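Local coordinates for mandelate racemase/muconate lactonizing enzyme family protein (Bradyrhizobium sp. ORS 278, PDB 3TOY) that is of unknown function but belongs to the mandelate racemase/muconate lactonizing enzyme family, with a barrel domain that holds a calcium ion, at residues A[216-221]-A[242-247]; A[266-271]-A[288-293]; A[274-279]-A[305-310]; A[317-322]-A[336-341]. One frame throughout, in Å; residues are numbered along the deposited sequence. Where two conformers were deposited one is given.

Contact 1: residues A[216-221]-A[242-247]; sequences LMLDFN and TWIEEP. With CA (calcium ion), chain E; ACT (acetate ion), chain F.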
# COMPACT_ATOMS: atom_id res chain seq x y z
N LEU A 216 27.17 -16.40 17.11
CA LEU A 216 26.22 -17.32 17.73
C LEU A 216 24.88 -17.17 17.01
O LEU A 216 24.39 -16.06 16.85
CB LEU A 216 25.98 -16.96 19.19
CG LEU A 216 27.04 -17.29 20.23
CD1 LEU A 216 26.53 -16.82 21.58
CD2 LEU A 216 27.28 -18.79 20.23
N MET A 217 24.30 -18.29 16.58
CA MET A 217 22.97 -18.30 16.00
C MET A 217 22.04 -19.06 16.92
O MET A 217 22.49 -19.98 17.63
CB MET A 217 22.98 -18.97 14.63
CG MET A 217 23.67 -18.17 13.53
SD MET A 217 25.47 -18.35 13.57
CE MET A 217 25.86 -18.52 11.81
N LEU A 218 20.76 -18.70 16.91
CA LEU A 218 19.77 -19.40 17.75
C LEU A 218 18.61 -19.92 16.92
O LEU A 218 17.97 -19.16 16.21
CB LEU A 218 19.29 -18.48 18.89
CG LEU A 218 18.22 -19.03 19.85
CD1 LEU A 218 18.74 -20.29 20.57
CD2 LEU A 218 17.79 -17.96 20.89
N ASP A 219 18.34 -21.23 17.01
CA ASP A 219 17.30 -21.88 16.24
C ASP A 219 16.14 -22.30 17.13
O ASP A 219 16.31 -23.12 18.03
CB ASP A 219 17.92 -23.07 15.50
CG ASP A 219 16.95 -23.79 14.58
OD1 ASP A 219 15.77 -23.41 14.47
OD2 ASP A 219 17.41 -24.76 13.92
N PHE A 220 14.96 -21.71 16.90
CA PHE A 220 13.76 -22.03 17.67
C PHE A 220 12.99 -23.22 17.12
O PHE A 220 12.03 -23.69 17.74
CB PHE A 220 12.80 -20.81 17.78
CG PHE A 220 13.25 -19.77 18.78
CD1 PHE A 220 13.36 -20.10 20.13
CD2 PHE A 220 13.52 -18.47 18.39
CE1 PHE A 220 13.76 -19.16 21.06
CE2 PHE A 220 13.93 -17.50 19.34
CZ PHE A 220 14.04 -17.85 20.67
N ASN A 221 13.39 -23.70 15.94
CA ASN A 221 12.71 -24.85 15.33
C ASN A 221 11.19 -24.72 15.32
O ASN A 221 10.48 -25.68 15.61
CB ASN A 221 13.15 -26.17 15.99
CG ASN A 221 14.51 -26.63 15.50
OD1 ASN A 221 15.51 -26.47 16.18
ND2 ASN A 221 14.55 -27.12 14.27
N THR A 242 23.73 -13.56 15.55
CA THR A 242 23.81 -13.34 14.12
C THR A 242 22.45 -13.48 13.46
O THR A 242 22.13 -12.75 12.52
CB THR A 242 24.83 -14.32 13.51
OG1 THR A 242 26.14 -13.87 13.87
CG2 THR A 242 24.70 -14.40 11.98
N TRP A 243 21.66 -14.44 13.94
CA TRP A 243 20.29 -14.63 13.42
C TRP A 243 19.42 -15.45 14.35
O TRP A 243 19.94 -16.15 15.25
CB TRP A 243 20.31 -15.22 11.99
CG TRP A 243 20.62 -16.72 11.82
CD1 TRP A 243 20.05 -17.78 12.48
CD2 TRP A 243 21.50 -17.28 10.84
NE1 TRP A 243 20.54 -18.97 11.97
CE2 TRP A 243 21.43 -18.68 10.97
CE3 TRP A 243 22.34 -16.72 9.87
CZ2 TRP A 243 22.19 -19.53 10.17
CZ3 TRP A 243 23.10 -17.58 9.08
CH2 TRP A 243 23.00 -18.96 9.23
N ILE A 244 18.11 -15.27 14.21
CA ILE A 244 17.12 -16.10 14.88
C ILE A 244 16.46 -16.94 13.81
O ILE A 244 15.90 -16.39 12.85
CB ILE A 244 16.03 -15.22 15.51
CG1 ILE A 244 16.67 -14.27 16.53
CG2 ILE A 244 14.94 -16.11 16.13
CD1 ILE A 244 17.12 -14.97 17.84
N GLU A 245 16.46 -18.26 13.99
CA GLU A 245 16.06 -19.16 12.91
C GLU A 245 14.70 -19.81 13.19
O GLU A 245 14.45 -20.27 14.32
CB GLU A 245 17.17 -20.21 12.75
CG GLU A 245 16.97 -21.23 11.67
CD GLU A 245 18.22 -22.10 11.52
OE1 GLU A 245 19.34 -21.52 11.58
OE2 GLU A 245 18.07 -23.33 11.33
N GLU A 246 13.83 -19.82 12.18
CA GLU A 246 12.46 -20.37 12.28
C GLU A 246 11.79 -20.11 13.62
O GLU A 246 11.48 -21.05 14.35
CB GLU A 246 12.46 -21.87 11.95
CG GLU A 246 12.71 -22.18 10.47
CD GLU A 246 12.33 -23.62 10.12
OE1 GLU A 246 12.75 -24.54 10.86
OE2 GLU A 246 11.62 -23.85 9.13
N PRO A 247 11.53 -18.83 13.94
CA PRO A 247 10.88 -18.53 15.22
C PRO A 247 9.49 -19.13 15.32
O PRO A 247 9.04 -19.44 16.42
CB PRO A 247 10.79 -17.00 15.23
CG PRO A 247 10.90 -16.61 13.78
CD PRO A 247 11.83 -17.61 13.18
CA CA E . 17.07 -25.39 11.63
C ACT F . 17.12 -28.81 12.17
O ACT F . 18.11 -29.01 11.42
OXT ACT F . 17.01 -27.66 12.64
CH3 ACT F . 16.10 -29.88 12.48
O HOH W 1 26.83 -13.50 16.62
O HOH W 2 15.07 -24.48 12.20
O HOH W 3 12.48 -26.85 12.13
O HOH W 4 19.21 -26.55 11.29

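Contact 2: residues A[266-271]-A[288-293]; sequences PIQAGE and SDFIMP. With CA (calcium ion), chain E.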
# COMPACT_ATOMS: atom_id res chain seq x y z
N PRO A 266 18.36 -10.34 12.76
CA PRO A 266 17.93 -10.87 11.48
C PRO A 266 17.19 -12.19 11.65
O PRO A 266 17.56 -13.02 12.50
CB PRO A 266 19.24 -11.05 10.71
CG PRO A 266 20.18 -9.96 11.32
CD PRO A 266 19.79 -9.96 12.79
N ILE A 267 16.14 -12.37 10.85
CA ILE A 267 15.34 -13.59 10.90
C ILE A 267 15.79 -14.50 9.76
O ILE A 267 15.85 -14.07 8.61
CB ILE A 267 13.85 -13.24 10.70
CG1 ILE A 267 13.38 -12.35 11.84
CG2 ILE A 267 13.00 -14.50 10.63
CD1 ILE A 267 13.60 -12.97 13.29
N GLN A 268 16.11 -15.74 10.11
CA GLN A 268 16.55 -16.78 9.17
C GLN A 268 15.44 -17.84 9.05
O GLN A 268 14.81 -18.20 10.05
CB GLN A 268 17.83 -17.44 9.72
CG GLN A 268 18.35 -18.65 8.95
CD GLN A 268 18.88 -18.27 7.58
OE1 GLN A 268 18.09 -18.02 6.66
NE2 GLN A 268 20.23 -18.22 7.42
N ALA A 269 15.21 -18.33 7.83
CA ALA A 269 14.18 -19.35 7.61
C ALA A 269 14.43 -20.01 6.28
O ALA A 269 15.34 -19.63 5.57
CB ALA A 269 12.76 -18.74 7.66
N GLY A 270 13.61 -20.99 5.92
CA GLY A 270 13.70 -21.53 4.55
C GLY A 270 14.04 -23.01 4.44
O GLY A 270 13.82 -23.62 3.38
N GLU A 271 14.52 -23.61 5.52
CA GLU A 271 14.96 -25.01 5.40
C GLU A 271 13.79 -25.95 5.18
O GLU A 271 13.98 -27.11 4.82
CB GLU A 271 15.73 -25.45 6.65
CG GLU A 271 14.84 -25.76 7.87
CD GLU A 271 15.66 -25.76 9.15
OE1 GLU A 271 16.37 -24.78 9.40
OE2 GLU A 271 15.58 -26.74 9.92
N SER A 288 11.52 -13.31 5.73
CA SER A 288 12.81 -13.35 6.44
C SER A 288 13.87 -12.43 5.86
O SER A 288 13.74 -11.94 4.73
CB SER A 288 13.33 -14.79 6.46
OG SER A 288 13.64 -15.21 5.13
N ASP A 289 14.91 -12.16 6.66
CA ASP A 289 16.05 -11.37 6.23
C ASP A 289 17.06 -12.21 5.53
O ASP A 289 17.70 -11.72 4.60
CB ASP A 289 16.73 -10.72 7.44
CG ASP A 289 15.78 -9.82 8.19
OD1 ASP A 289 15.38 -8.80 7.60
OD2 ASP A 289 15.39 -10.12 9.33
N PHE A 290 17.21 -13.45 6.00
CA PHE A 290 18.16 -14.41 5.44
C PHE A 290 17.33 -15.63 5.02
O PHE A 290 16.23 -15.86 5.56
CB PHE A 290 19.12 -14.90 6.55
CG PHE A 290 20.01 -13.81 7.15
CD1 PHE A 290 20.28 -12.63 6.47
CD2 PHE A 290 20.62 -14.02 8.39
CE1 PHE A 290 21.12 -11.68 7.04
CE2 PHE A 290 21.47 -13.07 8.95
CZ PHE A 290 21.72 -11.92 8.27
N ILE A 291 17.87 -16.46 4.12
CA ILE A 291 17.24 -17.75 3.84
C ILE A 291 18.31 -18.84 3.88
O ILE A 291 19.48 -18.55 3.65
CB ILE A 291 16.49 -17.83 2.45
CG1 ILE A 291 17.44 -17.51 1.29
CG2 ILE A 291 15.23 -16.88 2.47
CD1 ILE A 291 16.80 -17.71 -0.06
N MET A 292 17.88 -20.06 4.13
CA MET A 292 18.75 -21.24 4.09
C MET A 292 18.00 -22.44 3.50
O MET A 292 17.48 -23.29 4.25
CB MET A 292 19.29 -21.57 5.49
CG MET A 292 18.25 -21.63 6.61
SD MET A 292 19.02 -21.87 8.24
CE MET A 292 19.38 -23.67 8.20
N PRO A 293 17.91 -22.50 2.17
CA PRO A 293 17.20 -23.63 1.57
C PRO A 293 17.90 -24.96 1.92
O PRO A 293 19.10 -24.97 2.20
CB PRO A 293 17.30 -23.37 0.07
CG PRO A 293 17.64 -21.89 -0.06
CD PRO A 293 18.41 -21.54 1.16
CA CA E . 17.07 -25.39 11.63
O HOH W 2 15.07 -24.48 12.20
O HOH W 4 19.21 -26.55 11.29

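Contact 3: residues A[274-279]-A[305-310]; sequences WFPRGF and LNVAGQ. With P4C (O-acetaldehydyl-hexaethylene glycol), chain H.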
# COMPACT_ATOMS: atom_id res chain seq x y z
N TRP A 274 9.23 -25.35 0.11
CA TRP A 274 9.22 -26.30 -1.02
C TRP A 274 9.45 -25.63 -2.36
O TRP A 274 8.60 -24.86 -2.82
CB TRP A 274 7.88 -27.08 -1.03
CG TRP A 274 7.71 -27.90 0.20
CD1 TRP A 274 6.92 -27.63 1.28
CD2 TRP A 274 8.41 -29.13 0.51
NE1 TRP A 274 7.09 -28.61 2.25
CE2 TRP A 274 7.98 -29.55 1.78
CE3 TRP A 274 9.36 -29.90 -0.18
CZ2 TRP A 274 8.47 -30.71 2.39
CZ3 TRP A 274 9.85 -31.08 0.42
CH2 TRP A 274 9.40 -31.46 1.69
N PHE A 275 10.58 -25.95 -3.00
CA PHE A 275 10.84 -25.62 -4.40
C PHE A 275 10.97 -24.12 -4.67
O PHE A 275 10.74 -23.32 -3.76
CB PHE A 275 9.80 -26.25 -5.33
CG PHE A 275 9.92 -27.75 -5.39
CD1 PHE A 275 10.85 -28.33 -6.23
CD2 PHE A 275 9.14 -28.55 -4.57
CE1 PHE A 275 10.99 -29.73 -6.29
CE2 PHE A 275 9.26 -29.93 -4.60
CZ PHE A 275 10.20 -30.52 -5.46
N PRO A 276 11.38 -23.77 -5.89
CA PRO A 276 11.56 -22.33 -6.14
C PRO A 276 10.29 -21.54 -5.86
O PRO A 276 10.37 -20.39 -5.36
CB PRO A 276 11.95 -22.28 -7.62
CG PRO A 276 12.83 -23.57 -7.75
CD PRO A 276 12.04 -24.59 -6.93
N ARG A 277 9.12 -22.11 -6.14
CA ARG A 277 7.87 -21.33 -5.89
C ARG A 277 7.65 -21.06 -4.42
O ARG A 277 7.17 -19.99 -4.05
CB ARG A 277 6.64 -22.00 -6.50
CG ARG A 277 5.30 -21.22 -6.22
CD ARG A 277 5.31 -19.85 -6.92
NE ARG A 277 5.52 -20.02 -8.35
CZ ARG A 277 6.05 -19.10 -9.16
NH1 ARG A 277 6.37 -17.90 -8.69
NH2 ARG A 277 6.23 -19.37 -10.44
N GLY A 278 7.98 -22.03 -3.57
CA GLY A 278 7.85 -21.86 -2.12
C GLY A 278 8.69 -20.69 -1.65
O GLY A 278 8.27 -19.92 -0.77
N PHE A 279 9.89 -20.55 -2.22
CA PHE A 279 10.73 -19.40 -1.90
C PHE A 279 10.17 -18.11 -2.47
O PHE A 279 10.22 -17.08 -1.79
CB PHE A 279 12.18 -19.65 -2.34
CG PHE A 279 12.89 -20.50 -1.35
CD1 PHE A 279 13.55 -19.91 -0.30
CD2 PHE A 279 12.77 -21.89 -1.39
CE1 PHE A 279 14.15 -20.67 0.68
CE2 PHE A 279 13.38 -22.68 -0.40
CZ PHE A 279 14.06 -22.08 0.64
N LEU A 305 19.61 -23.35 -7.80
CA LEU A 305 20.11 -22.31 -8.70
C LEU A 305 19.03 -21.26 -9.05
O LEU A 305 19.34 -20.06 -9.19
CB LEU A 305 20.71 -22.93 -9.98
CG LEU A 305 21.96 -23.78 -9.74
CD1 LEU A 305 22.30 -24.56 -11.02
CD2 LEU A 305 23.17 -22.97 -9.26
N ASN A 306 17.79 -21.69 -9.21
CA ASN A 306 16.67 -20.77 -9.42
C ASN A 306 16.56 -19.84 -8.21
O ASN A 306 16.50 -18.61 -8.35
CB ASN A 306 15.37 -21.59 -9.55
CG ASN A 306 14.14 -20.75 -9.93
OD1 ASN A 306 13.77 -19.73 -9.29
ND2 ASN A 306 13.43 -21.24 -10.96
N VAL A 307 16.51 -20.44 -7.02
CA VAL A 307 16.40 -19.67 -5.77
C VAL A 307 17.60 -18.72 -5.56
O VAL A 307 17.46 -17.64 -5.00
CB VAL A 307 16.16 -20.59 -4.53
CG1 VAL A 307 16.20 -19.78 -3.20
CG2 VAL A 307 14.80 -21.29 -4.65
N ALA A 308 18.79 -19.09 -6.03
CA ALA A 308 19.94 -18.21 -5.89
C ALA A 308 19.68 -16.90 -6.66
O ALA A 308 20.11 -15.84 -6.20
CB ALA A 308 21.20 -18.89 -6.43
N GLY A 309 19.01 -16.99 -7.80
CA GLY A 309 18.70 -15.79 -8.61
C GLY A 309 17.68 -14.91 -7.87
O GLY A 309 17.81 -13.68 -7.82
N GLN A 310 16.68 -15.55 -7.28
CA GLN A 310 15.68 -14.85 -6.49
C GLN A 310 16.32 -14.15 -5.31
O GLN A 310 16.00 -13.01 -5.01
CB GLN A 310 14.65 -15.83 -5.93
CG GLN A 310 13.75 -16.53 -6.96
CD GLN A 310 12.70 -17.35 -6.27
OE1 GLN A 310 12.10 -16.90 -5.30
NE2 GLN A 310 12.49 -18.59 -6.73
O1 P4C H . 21.54 -18.20 -10.83
C2 P4C H . 22.33 -19.22 -10.20
C3 P4C H . 23.79 -19.16 -10.66
O4 P4C H . 23.97 -19.97 -11.83
C5 P4C H . 25.27 -20.60 -11.85
C6 P4C H . 25.53 -21.33 -13.17
O7 P4C H . 24.78 -22.55 -13.21
C8 P4C H . 24.58 -23.10 -14.52
C9 P4C H . 23.48 -24.16 -14.42
O10 P4C H . 22.30 -23.69 -15.08
C11 P4C H . 21.11 -24.36 -14.66
C12 P4C H . 19.89 -23.62 -15.20
O13 P4C H . 19.64 -22.42 -14.45
C14 P4C H . 18.35 -21.88 -14.75
C15 P4C H . 18.22 -20.48 -14.14
O16 P4C H . 17.74 -20.59 -12.79

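Contact 4: residues A[317-322]-A[336-341]; sequences PMSSHI and TAHFLE. With P4C (O-acetaldehydyl-hexaethylene glycol), chain R; ACT (acetate ion), chain F.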
# COMPACT_ATOMS: atom_id res chain seq x y z
N PRO A 317 20.87 -12.69 1.95
CA PRO A 317 21.98 -13.62 2.13
C PRO A 317 21.45 -15.05 2.22
O PRO A 317 20.52 -15.31 2.98
CB PRO A 317 22.55 -13.22 3.49
CG PRO A 317 22.25 -11.73 3.56
CD PRO A 317 20.85 -11.65 3.00
N MET A 318 22.08 -15.96 1.49
CA MET A 318 21.58 -17.32 1.34
C MET A 318 22.59 -18.33 1.89
O MET A 318 23.72 -18.38 1.42
CB MET A 318 21.32 -17.59 -0.14
CG MET A 318 20.73 -18.94 -0.48
SD MET A 318 20.03 -18.81 -2.15
CE MET A 318 19.99 -20.53 -2.71
N SER A 319 22.15 -19.11 2.88
CA SER A 319 22.95 -20.16 3.51
C SER A 319 22.37 -21.52 3.13
O SER A 319 21.38 -21.59 2.41
CB SER A 319 22.91 -19.95 5.03
OG SER A 319 23.59 -18.75 5.37
N SER A 320 22.97 -22.61 3.63
CA SER A 320 22.43 -23.93 3.39
C SER A 320 21.88 -24.57 4.65
O SER A 320 22.27 -24.22 5.77
CB SER A 320 23.51 -24.84 2.76
OG SER A 320 24.68 -24.86 3.59
N HIS A 321 20.95 -25.50 4.46
CA HIS A 321 20.51 -26.34 5.55
C HIS A 321 21.03 -27.77 5.36
O HIS A 321 20.61 -28.46 4.43
CB HIS A 321 19.00 -26.43 5.62
CG HIS A 321 18.53 -27.28 6.76
ND1 HIS A 321 17.70 -28.37 6.58
CD2 HIS A 321 18.77 -27.20 8.08
CE1 HIS A 321 17.46 -28.93 7.75
NE2 HIS A 321 18.08 -28.23 8.68
N ILE A 322 21.89 -28.19 6.30
CA ILE A 322 22.55 -29.50 6.29
C ILE A 322 23.01 -29.96 4.90
O ILE A 322 23.38 -29.14 4.07
CB ILE A 322 21.71 -30.57 7.04
CG1 ILE A 322 20.40 -30.86 6.30
CG2 ILE A 322 21.48 -30.13 8.47
CD1 ILE A 322 19.52 -31.87 7.00
N THR A 336 24.57 -14.41 -3.32
CA THR A 336 24.51 -13.90 -1.95
C THR A 336 24.95 -14.92 -0.91
O THR A 336 24.53 -14.88 0.24
CB THR A 336 23.08 -13.38 -1.57
OG1 THR A 336 22.11 -14.44 -1.63
CG2 THR A 336 22.67 -12.26 -2.54
N ALA A 337 25.81 -15.85 -1.32
CA ALA A 337 26.27 -16.89 -0.40
C ALA A 337 26.67 -16.35 0.97
O ALA A 337 27.39 -15.36 1.08
CB ALA A 337 27.47 -17.68 -1.01
N HIS A 338 26.25 -17.05 2.01
CA HIS A 338 26.45 -16.58 3.38
C HIS A 338 27.19 -17.68 4.14
O HIS A 338 28.43 -17.72 4.11
CB HIS A 338 25.07 -16.21 3.98
CG HIS A 338 25.13 -15.48 5.29
ND1 HIS A 338 24.01 -15.29 6.08
CD2 HIS A 338 26.15 -14.88 5.95
CE1 HIS A 338 24.34 -14.60 7.16
NE2 HIS A 338 25.64 -14.34 7.11
N PHE A 339 26.48 -18.59 4.80
CA PHE A 339 27.13 -19.68 5.57
C PHE A 339 26.78 -21.08 5.05
O PHE A 339 25.69 -21.30 4.53
CB PHE A 339 26.66 -19.65 7.03
CG PHE A 339 27.45 -18.76 7.91
CD1 PHE A 339 26.91 -17.55 8.34
CD2 PHE A 339 28.72 -19.14 8.36
CE1 PHE A 339 27.63 -16.72 9.18
CE2 PHE A 339 29.44 -18.31 9.22
CZ PHE A 339 28.89 -17.10 9.63
N LEU A 340 27.72 -22.02 5.23
CA LEU A 340 27.44 -23.44 5.06
C LEU A 340 27.23 -24.04 6.46
O LEU A 340 28.05 -23.84 7.37
CB LEU A 340 28.59 -24.12 4.29
CG LEU A 340 28.44 -25.63 4.00
CD1 LEU A 340 29.20 -26.01 2.73
CD2 LEU A 340 28.89 -26.50 5.18
N GLU A 341 26.09 -24.73 6.66
CA GLU A 341 25.78 -25.37 7.94
C GLU A 341 26.48 -26.73 8.06
O GLU A 341 26.24 -27.63 7.25
CB GLU A 341 24.28 -25.65 8.08
CG GLU A 341 23.91 -26.24 9.46
CD GLU A 341 22.42 -26.44 9.66
OE1 GLU A 341 21.67 -26.54 8.65
OE2 GLU A 341 22.00 -26.51 10.82
O1 P4C R . 25.03 -9.69 5.39
C2 P4C R . 25.59 -10.99 5.17
C3 P4C R . 27.05 -10.90 4.74
O4 P4C R . 27.39 -12.16 4.15
C5 P4C R . 28.76 -12.26 3.73
C6 P4C R . 29.31 -13.66 4.03
O7 P4C R . 29.69 -13.72 5.40
C8 P4C R . 30.07 -15.02 5.90
C9 P4C R . 31.34 -14.84 6.76
O10 P4C R . 31.09 -14.70 8.16
C11 P4C R . 32.11 -13.95 8.85
C12 P4C R . 31.87 -12.45 8.77
O13 P4C R . 31.83 -11.84 10.07
C14 P4C R . 31.15 -10.57 10.09
C15 P4C R . 29.67 -10.70 10.48
O16 P4C R . 29.38 -10.17 11.79
C17 P4C R . 28.18 -10.70 12.37
C18 P4C R . 28.14 -10.51 13.89
O19 P4C R . 28.83 -11.57 14.57
C20 P4C R . 29.36 -11.19 15.84
C21 P4C R . 30.43 -12.18 16.30
O22 P4C R . 31.65 -12.00 15.56
C ACT F . 17.12 -28.81 12.17
O ACT F . 18.11 -29.01 11.42
OXT ACT F . 17.01 -27.66 12.64
CH3 ACT F . 16.10 -29.88 12.48
O HOH W 5 21.82 -16.78 5.25
O HOH W 6 25.23 -27.20 4.66

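Contact 1: residues A[216-221]-A[242-247]
The calcium ion is gripped by D219 OD2 at 2.4 Å and by E245 OE2 at 2.3 Å. D219 OD2 also accepts from K190. The two carboxylates leave neighbouring parallel strands, 216-219 and 243-245. This is the metal site of an enolase-type barrel, in which three successive strands each bring one acidic ligand at or just past their C-terminal ends; E271 is the third. D219 OD2 and E245 OE2 lie 3.0 Å apart, and the calcium probably offsets their repulsion. D219 CG stands anti to the backbone N (chi1 -176°), carrying the carboxylate to the metal on E245's face of the sheet. Waters 2 and 4 also bind the ion, as does OXT of an acetate ion, which accepts from N221 ND2. D219 OD1 accepts from N221 N at 2.8 Å, from above the carboxylate plane, which makes an Asx turn. E245 OE1 is fixed by W243 NE1, reaching its anti lone pair at 2.8 Å, and by a salt bridge to K188. The strands are joined by E245 N to L218 O and F220 N to E245 O. On the far face I244 CG2 meets the F220 ring edge, 3.6 Å from F220 CD2. On the metal face M217 SD lies above W243's six-membered ring, a distant Met-aromatic contact, and M217 CG makes a CH-pi contact over the five-membered ring, 3.4 Å from W243 CE2.

Contact 2: residues A[266-271]-A[288-293]
The F290 ring carries P266 on one face. P266 CB lies 3.5 Å from F290 CE2, a CH-pi contact in which the two side chains run side by side. H338 meets the F290 ring edge-to-face, and A227 of a neighbouring subunit packs on F290 as well. The D289 carboxylate is turned so that the anti lone pair of OD2 faces the backbone N of I267, at 2.8 Å. Its other oxygen, OD1, forms a salt bridge with R260. I267 O in turn accepts from two donors, D289 N and F290 N, the latter at 3.0 Å. The segments are consecutive strands of the barrel, joined by helix 275-285 in a beta-alpha-beta unit, though strand 290-291 is only weakly bonded. Further along, M292 N donates to A269 O at 3.0 Å. S288 OG ties its own segment together by donating to F290 O, 2.7 Å away. The Q268 chain bends at chi2 (68°) and crosses M292 at about a right angle, with Q268 CG 3.4 Å from M292 SD. Both oxygens of E271 bind the calcium ion, OE1 at 2.4 Å and OE2 more loosely. M292 lies alongside the E271 chain, and its CE touches E271 OE1 at 3.4 Å.

Contact 3: residues A[274-279]-A[305-310]
N306 lays the flank of its side chain across the ring of P276, crossing at about a right angle. Its CG comes 3.5 Å from P276 CB. The contact joins two helices of the outer layer of the barrel, 275-285 and 300-314. The short segments run nearly parallel, 21° apart, with axes 9.2 Å from each other. With L305 before it, N306 also lines a pocket holding O-acetaldehydyl-hexaethylene glycol. N306 was deposited in two conformers; in the one described, its ND2 bonds to D312 of a neighbouring subunit. R277 bonds to A313 and D312 of that subunit, so the helix pair forms part of a subunit interface. V307 packs next against both P276 and F279. Its CG2 touches P276 CA at 3.7 Å and also F279, while V307 CG1 makes a CH-pi contact over one face of the ring, 3.9 Å from F279 CG. With CG1 anti to the backbone N (chi1 174°), both branches reach helix 275-285. Inward of the pair, F279 and V307 both pack on I291 of the barrel. A308 CB lies 3.9 Å from C2 of the glycol. One turn after N306, Q310 returns to the first helix. Its NE2 donates to P276 O at 3.1 Å, nearly straight (179°), and also, for the given N306 conformer, to N306 OD1. P276 O lies in the Q310 amide plane, yet NE2 stands above the P276 carbonyl plane.

Contact 4: residues A[317-322]-A[336-341]
M318 N donates to T336 O at 3.0 Å, and H338 N donates back to M318 O at 2.9 Å. In both bonds the donor stands above the carbonyl plane. The two segments run in roughly the same direction, 26° apart end to end, but they make only a single backbone bridge, M318 with A337. Further along, S320 N meets F339 O almost along the C=O axis. Between these bonds a side chain takes over: S319 OG accepts from F339 N at 3.0 Å. Water 5 joins S319 OG to H338 ND1 and lies at the edge of the imidazole, in its plane. C2 of O-acetaldehydyl-hexaethylene glycol lies over one face of the H338 ring and F339 CD1 over the opposite one, both toward the rim. P317 CB also touches H338 ND1, at 3.6 Å. Water 6 connects S320 OG with I322 O and E341 O. The E341 chain is extended, with CG anti to the backbone N (chi1 -176°), and runs alongside H321 and I322. Its OE1 receives I322 N from above the carboxylate plane at 2.9 Å and lies 3.0 Å from H321 CD2. E341 OE2 is held by K188 and S162. H321 NE2 donates to the acetate oxygen O at 2.8 Å, nearly straight (172°), while its ND1 is hydrogen-bonded to D294. Segment 317-322 bonds to strand 290-291, and L340 to strand 157-162, so this contact helps close the barrel. A histidine paired with an aspartate beside the metal site, as H321 is with D294, resembles the arrangement in mandelate racemase relatives.

Contacts 1, 2 and 4 lie in the barrel wall, while contact 3 joins helices of its outer layer. All four are buried; contact 3 has the broader border with neighbouring subunits. Contacts 1 and 2 share one sheet: strand 243-245 is the neighbour of strand 267-269, and I244 and E246 probably bond to Q268. Contact 4 continues round the wall, probably through a bond from S319 N to I291 O. The polar chemistry gathers at the calcium ion, which contacts 1 and 2 bind directly; contact 4 reaches the same site through the acetate ion also held in contact 1. Contact 3 combines apolar packing with one amide-to-carbonyl bond, away from the metal. It meets contact 2 through F279 and I291, and contact 4 through V307 and M318.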